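Local coordinates for protein putative methyltransferase from antibiotic biosynthesis pathway (Anabaena variabilis ATCC 29413, PDB 3EGE) that probably transfers methyl groups from S-adenosylmethionine, as other members of the methyltransferase superfamily do, at residues T169-H182 / L245-L259. Sequence-based numbering, arbitrary orientation.
Sequences TKRRVEAIPFLLPH and LQEIDIGYRFIYTTL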
loop_
_atom_site.group_PDB
_atom_site.type_symbol
_atom_site.label_atom_id
_atom_site.label_comp_id
_atom_site.label_asym_id
_atom_site.label_seq_id
_atom_site.Cartn_x
_atom_site.Cartn_y
_atom_site.Cartn_z
ATOM N N THR A 169 -20.616 5.415 0.014
ATOM C CA THR A 169 -20.887 4.021 0.367
ATOM C C THR A 169 -22.166 3.819 1.189
ATOM O O THR A 169 -22.819 2.776 1.049
ATOM C CB THR A 169 -19.652 3.442 1.107
ATOM O OG1 THR A 169 -18.593 3.295 0.153
ATOM C CG2 THR A 169 -19.914 2.082 1.713
ATOM N N LYS A 170 -22.516 4.787 2.044
ATOM C CA LYS A 170 -23.696 4.700 2.921
ATOM C C LYS A 170 -23.667 3.407 3.801
ATOM O O LYS A 170 -24.666 2.663 3.946
ATOM C CB LYS A 170 -25.029 4.881 2.152
ATOM C CG LYS A 170 -25.275 6.278 1.541
ATOM C CD LYS A 170 -24.482 6.526 0.252
ATOM C CE LYS A 170 -24.921 7.809 -0.448
ATOM N NZ LYS A 170 -24.151 8.044 -1.711
ATOM N N ARG A 171 -22.462 3.135 4.305
ATOM C CA ARG A 171 -22.168 2.066 5.263
ATOM C C ARG A 171 -21.185 2.761 6.191
ATOM O O ARG A 171 -20.463 3.680 5.741
ATOM C CB ARG A 171 -21.499 0.867 4.594
ATOM C CG ARG A 171 -22.314 0.161 3.540
ATOM C CD ARG A 171 -23.077 -1.069 4.036
ATOM N NE ARG A 171 -22.189 -2.216 4.319
ATOM C CZ ARG A 171 -22.515 -3.524 4.232
ATOM N NH1 ARG A 171 -23.724 -3.942 3.809
ATOM N NH2 ARG A 171 -21.591 -4.452 4.524
ATOM N N ARG A 172 -21.172 2.375 7.469
ATOM C CA ARG A 172 -20.247 3.002 8.420
ATOM C C ARG A 172 -18.830 2.596 8.009
ATOM O O ARG A 172 -18.581 1.438 7.658
ATOM C CB ARG A 172 -20.531 2.634 9.883
ATOM C CG ARG A 172 -19.631 3.410 10.886
ATOM C CD ARG A 172 -19.897 3.122 12.358
ATOM N NE ARG A 172 -19.502 1.767 12.764
ATOM C CZ ARG A 172 -20.272 0.668 12.722
ATOM N NH1 ARG A 172 -21.537 0.693 12.273
ATOM N NH2 ARG A 172 -19.763 -0.502 13.130
ATOM N N VAL A 173 -17.944 3.583 7.990
ATOM C CA VAL A 173 -16.540 3.401 7.672
ATOM C C VAL A 173 -15.776 3.521 8.992
ATOM O O VAL A 173 -16.041 4.433 9.772
ATOM C CB VAL A 173 -16.066 4.448 6.621
ATOM C CG1 VAL A 173 -14.534 4.520 6.528
ATOM C CG2 VAL A 173 -16.694 4.131 5.264
ATOM N N GLU A 174 -14.873 2.568 9.234
ATOM C CA GLU A 174 -13.958 2.547 10.373
ATOM C C GLU A 174 -12.526 2.529 9.867
ATOM O O GLU A 174 -12.280 2.263 8.690
ATOM C CB GLU A 174 -14.197 1.320 11.236
ATOM C CG GLU A 174 -15.399 1.462 12.136
ATOM C CD GLU A 174 -15.657 0.234 12.994
ATOM O OE1 GLU A 174 -14.967 -0.799 12.808
ATOM O OE2 GLU A 174 -16.573 0.297 13.848
ATOM N N ALA A 175 -11.595 2.806 10.778
ATOM C CA ALA A 175 -10.161 2.811 10.497
ATOM C C ALA A 175 -9.351 2.193 11.634
ATOM O O ALA A 175 -9.730 2.324 12.778
ATOM C CB ALA A 175 -9.674 4.227 10.225
ATOM N N ILE A 176 -8.276 1.468 11.307
ATOM C CA ILE A 176 -7.360 0.904 12.327
ATOM C C ILE A 176 -5.915 1.080 11.884
ATOM O O ILE A 176 -5.654 1.074 10.687
ATOM C CB ILE A 176 -7.616 -0.596 12.641
ATOM C CG1 ILE A 176 -7.456 -1.477 11.388
ATOM C CG2 ILE A 176 -8.982 -0.756 13.248
ATOM C CD1 ILE A 176 -7.742 -2.971 11.607
ATOM N N PRO A 177 -4.979 1.240 12.837
ATOM C CA PRO A 177 -3.595 1.280 12.402
ATOM C C PRO A 177 -3.059 -0.084 11.981
ATOM O O PRO A 177 -3.432 -1.089 12.553
ATOM C CB PRO A 177 -2.833 1.768 13.653
ATOM C CG PRO A 177 -3.861 2.186 14.616
ATOM C CD PRO A 177 -5.070 1.395 14.296
ATOM N N PHE A 178 -2.236 -0.096 10.940
ATOM C CA PHE A 178 -1.421 -1.257 10.627
ATOM C C PHE A 178 -0.009 -0.792 11.038
ATOM O O PHE A 178 0.664 -0.041 10.298
ATOM C CB PHE A 178 -1.479 -1.712 9.167
ATOM C CG PHE A 178 -0.501 -2.822 8.874
ATOM C CD1 PHE A 178 -0.727 -4.111 9.376
ATOM C CD2 PHE A 178 0.686 -2.567 8.160
ATOM C CE1 PHE A 178 0.200 -5.160 9.152
ATOM C CE2 PHE A 178 1.628 -3.605 7.928
ATOM C CZ PHE A 178 1.391 -4.899 8.439
ATOM N N LEU A 179 0.407 -1.213 12.229
ATOM C CA LEU A 179 1.749 -0.917 12.756
ATOM C C LEU A 179 2.665 -1.824 11.958
ATOM O O LEU A 179 2.313 -2.982 11.695
ATOM C CB LEU A 179 1.846 -1.221 14.251
ATOM C CG LEU A 179 0.832 -0.474 15.147
ATOM C CD1 LEU A 179 0.878 -0.962 16.614
ATOM C CD2 LEU A 179 1.039 1.027 15.055
ATOM N N LEU A 180 3.806 -1.295 11.540
ATOM C CA LEU A 180 4.735 -2.048 10.702
ATOM C C LEU A 180 5.683 -2.927 11.517
ATOM O O LEU A 180 6.405 -2.399 12.366
ATOM C CB LEU A 180 5.587 -1.104 9.860
ATOM C CG LEU A 180 4.912 -0.136 8.883
ATOM C CD1 LEU A 180 6.029 0.600 8.062
ATOM C CD2 LEU A 180 3.906 -0.845 7.979
ATOM N N PRO A 181 5.696 -4.262 11.269
ATOM C CA PRO A 181 6.730 -5.093 11.903
ATOM C C PRO A 181 8.104 -4.708 11.365
ATOM O O PRO A 181 8.200 -4.089 10.317
ATOM C CB PRO A 181 6.382 -6.512 11.463
ATOM C CG PRO A 181 4.978 -6.442 10.902
ATOM C CD PRO A 181 4.762 -5.066 10.452
ATOM N N HIS A 182 9.151 -5.078 12.085
ATOM C CA HIS A 182 10.521 -4.754 11.685
ATOM C C HIS A 182 11.057 -5.605 10.531
ATOM O O HIS A 182 12.041 -5.205 9.926
ATOM C CB HIS A 182 11.472 -4.889 12.877
ATOM C CG HIS A 182 11.716 -6.309 13.296
ATOM N ND1 HIS A 182 12.810 -7.030 12.869
ATOM C CD2 HIS A 182 10.980 -7.151 14.059
ATOM C CE1 HIS A 182 12.749 -8.248 13.374
ATOM N NE2 HIS A 182 11.645 -8.349 14.092
ATOM N N LEU A 245 12.583 -1.522 19.145
ATOM C CA LEU A 245 11.146 -1.626 18.838
ATOM C C LEU A 245 10.845 -2.797 17.924
ATOM O O LEU A 245 11.520 -2.968 16.925
ATOM C CB LEU A 245 10.658 -0.363 18.132
ATOM C CG LEU A 245 10.747 0.968 18.859
ATOM C CD1 LEU A 245 10.222 2.063 17.927
ATOM C CD2 LEU A 245 9.973 0.939 20.178
ATOM N N GLN A 246 9.833 -3.594 18.251
ATOM C CA GLN A 246 9.404 -4.699 17.361
ATOM C C GLN A 246 8.467 -4.202 16.254
ATOM O O GLN A 246 8.375 -4.846 15.202
ATOM C CB GLN A 246 8.817 -5.889 18.147
ATOM C CG GLN A 246 9.768 -6.461 19.232
ATOM C CD GLN A 246 11.251 -6.649 18.783
ATOM O OE1 GLN A 246 11.538 -7.188 17.706
ATOM N NE2 GLN A 246 12.183 -6.213 19.635
ATOM N N GLU A 247 7.773 -3.085 16.509
ATOM C CA GLU A 247 6.922 -2.422 15.519
ATOM C C GLU A 247 6.798 -0.921 15.748
ATOM O O GLU A 247 7.006 -0.434 16.859
ATOM C CB GLU A 247 5.539 -3.065 15.448
ATOM C CG GLU A 247 4.716 -2.973 16.717
ATOM C CD GLU A 247 3.457 -3.835 16.683
ATOM O OE1 GLU A 247 3.115 -4.438 15.617
ATOM O OE2 GLU A 247 2.813 -3.905 17.755
ATOM N N ILE A 248 6.424 -0.213 14.689
ATOM C CA ILE A 248 6.322 1.251 14.693
ATOM C C ILE A 248 5.130 1.750 13.859
ATOM O O ILE A 248 4.737 1.102 12.890
ATOM C CB ILE A 248 7.650 1.881 14.146
ATOM C CG1 ILE A 248 7.801 3.330 14.610
ATOM C CG2 ILE A 248 7.754 1.755 12.621
ATOM C CD1 ILE A 248 9.159 3.952 14.272
ATOM N N ASP A 249 4.576 2.900 14.248
ATOM C CA ASP A 249 3.480 3.514 13.525
ATOM C C ASP A 249 4.020 4.582 12.590
ATOM O O ASP A 249 4.451 5.625 13.042
ATOM C CB ASP A 249 2.428 4.138 14.460
ATOM C CG ASP A 249 1.165 4.603 13.699
ATOM O OD1 ASP A 249 1.054 4.437 12.469
ATOM O OD2 ASP A 249 0.265 5.134 14.332
ATOM N N ILE A 250 3.931 4.324 11.289
ATOM C CA ILE A 250 4.353 5.275 10.253
ATOM C C ILE A 250 3.120 5.782 9.473
ATOM O O ILE A 250 3.228 6.216 8.323
ATOM C CB ILE A 250 5.459 4.673 9.355
ATOM C CG1 ILE A 250 6.530 3.979 10.228
ATOM C CG2 ILE A 250 6.168 5.778 8.506
ATOM C CD1 ILE A 250 7.613 3.270 9.424
ATOM N N GLY A 251 1.966 5.799 10.152
ATOM C CA GLY A 251 0.730 6.302 9.595
ATOM C C GLY A 251 -0.029 5.399 8.637
ATOM O O GLY A 251 -0.953 5.877 7.994
ATOM N N TYR A 252 0.333 4.114 8.547
ATOM C CA TYR A 252 -0.407 3.176 7.694
ATOM C C TYR A 252 -1.692 2.787 8.416
ATOM O O TYR A 252 -1.681 2.484 9.630
ATOM C CB TYR A 252 0.417 1.954 7.311
ATOM C CG TYR A 252 1.578 2.294 6.409
ATOM C CD1 TYR A 252 2.826 2.691 6.960
ATOM C CD2 TYR A 252 1.441 2.253 5.026
ATOM C CE1 TYR A 252 3.935 3.017 6.139
ATOM C CE2 TYR A 252 2.543 2.566 4.160
ATOM C CZ TYR A 252 3.798 2.954 4.731
ATOM O OH TYR A 252 4.900 3.290 3.946
ATOM N N ARG A 253 -2.786 2.807 7.647
ATOM C CA ARG A 253 -4.133 2.594 8.162
ATOM C C ARG A 253 -5.016 1.775 7.213
ATOM O O ARG A 253 -5.000 1.987 5.994
ATOM C CB ARG A 253 -4.826 3.961 8.308
ATOM C CG ARG A 253 -4.231 4.931 9.305
ATOM C CD ARG A 253 -4.586 4.531 10.745
ATOM N NE ARG A 253 -4.000 5.439 11.714
ATOM C CZ ARG A 253 -2.717 5.478 12.093
ATOM N NH1 ARG A 253 -1.824 4.656 11.600
ATOM N NH2 ARG A 253 -2.319 6.370 12.981
ATOM N N PHE A 254 -5.791 0.854 7.791
ATOM C CA PHE A 254 -6.849 0.168 7.051
ATOM C C PHE A 254 -8.113 1.002 7.250
ATOM O O PHE A 254 -8.468 1.298 8.392
ATOM C CB PHE A 254 -7.105 -1.262 7.532
ATOM C CG PHE A 254 -6.101 -2.252 7.045
ATOM C CD1 PHE A 254 -6.146 -2.703 5.736
ATOM C CD2 PHE A 254 -5.111 -2.758 7.898
ATOM C CE1 PHE A 254 -5.214 -3.657 5.262
ATOM C CE2 PHE A 254 -4.152 -3.702 7.428
ATOM C CZ PHE A 254 -4.216 -4.155 6.111
ATOM N N ILE A 255 -8.706 1.458 6.143
ATOM C CA ILE A 255 -10.030 2.086 6.127
ATOM C C ILE A 255 -10.928 0.974 5.553
ATOM O O ILE A 255 -10.584 0.367 4.524
ATOM C CB ILE A 255 -10.165 3.293 5.175
ATOM C CG1 ILE A 255 -9.354 4.494 5.611
ATOM C CG2 ILE A 255 -11.600 3.786 5.150
ATOM C CD1 ILE A 255 -9.520 5.627 4.577
ATOM N N TYR A 256 -12.064 0.729 6.213
ATOM C CA TYR A 256 -12.986 -0.312 5.799
ATOM C C TYR A 256 -14.432 -0.067 6.204
ATOM O O TYR A 256 -14.708 0.538 7.245
ATOM C CB TYR A 256 -12.532 -1.684 6.331
ATOM C CG TYR A 256 -12.438 -1.745 7.836
ATOM C CD1 TYR A 256 -11.288 -1.303 8.496
ATOM C CD2 TYR A 256 -13.498 -2.243 8.616
ATOM C CE1 TYR A 256 -11.183 -1.350 9.897
ATOM C CE2 TYR A 256 -13.400 -2.290 10.028
ATOM C CZ TYR A 256 -12.239 -1.837 10.657
ATOM O OH TYR A 256 -12.122 -1.852 12.035
ATOM N N THR A 257 -15.336 -0.558 5.359
ATOM C CA THR A 257 -16.762 -0.501 5.617
ATOM C C THR A 257 -17.190 -1.592 6.611
ATOM O O THR A 257 -16.568 -2.657 6.728
ATOM C CB THR A 257 -17.592 -0.651 4.349
ATOM O OG1 THR A 257 -17.130 -1.797 3.628
ATOM C CG2 THR A 257 -17.474 0.584 3.480
ATOM N N THR A 258 -18.238 -1.251 7.355
ATOM C CA THR A 258 -18.912 -2.129 8.315
ATOM C C THR A 258 -20.418 -1.947 8.096
ATOM O O THR A 258 -20.838 -1.028 7.381
ATOM C CB THR A 258 -18.565 -1.775 9.805
ATOM O OG1 THR A 258 -18.815 -0.388 10.050
ATOM C CG2 THR A 258 -17.104 -2.071 10.132
ATOM N N LEU A 259 -21.206 -2.831 8.708
ATOM C CA LEU A 259 -22.701 -2.820 8.692
ATOM C C LEU A 259 -23.363 -1.432 8.530
ATOM O O LEU A 259 -22.972 -0.458 9.193
ATOM C CB LEU A 259 -23.228 -3.448 10.000
ATOM C CG LEU A 259 -22.939 -4.923 10.337
ATOM C CD1 LEU A 259 -23.265 -5.198 11.830
ATOM C CD2 LEU A 259 -23.695 -5.870 9.378
HETATM O O HOH W 1 1.770 2.559 10.617
#
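R172 meets T258 near the C-terminal end of the second segment, in a worked example of how one long strand can carry two ladders separated by a change of register. The T258 hydroxyl lies over the face of the R172 guanidinium and donates to R172 O (OG1 to O, 3.0 Å) from above the carbonyl plane, while T258 N reaches the same oxygen almost head-on. E174 OE2 lies in the guanidinium plane, at its edge, in a weak salt bridge. On the opposite side of the sheet V173 CG1 touches I255 CG2.

E174 and Y256 exchange two backbone bonds. Because CG of Y256 sits between its own N and carbonyl carbon (chi1 59°), the ring swings back across the neighbouring strand, and E174 CB rides over its face, 4.1 Å from the centroid. The carboxylate stands nearly upright to that ring, at 85°, with OE1 3.1 Å from Y256 OH. I176 follows, crossing Y256 at about a right angle and packing CG1 against F254 CB at 3.9 Å.

P177 CB lies over the guanidinium of R253, which grips D249 end-on through NH1 and NH2. Here the ladder breaks: Y252 O takes F178 N and R253 NH1 from opposite faces, and one water bridges F178 O, D249 OD1 and the amides of I250 and Y252. Beyond this two-residue shift, L179 CD2 rests on D249 CB, L180 pairs with I248, and L180 CD1 touches both I250 CD1 (3.4 Å) and Y252 CE1 (3.7 Å).

Strand 252-258 runs antiparallel to both its neighbours, 172-181 and 126-131, consistent with a class I methyltransferase fold; F254 packs on helix 20-30, V173 and I255 on helix 158-169, and strand 247-248 forms one edge of the sheet.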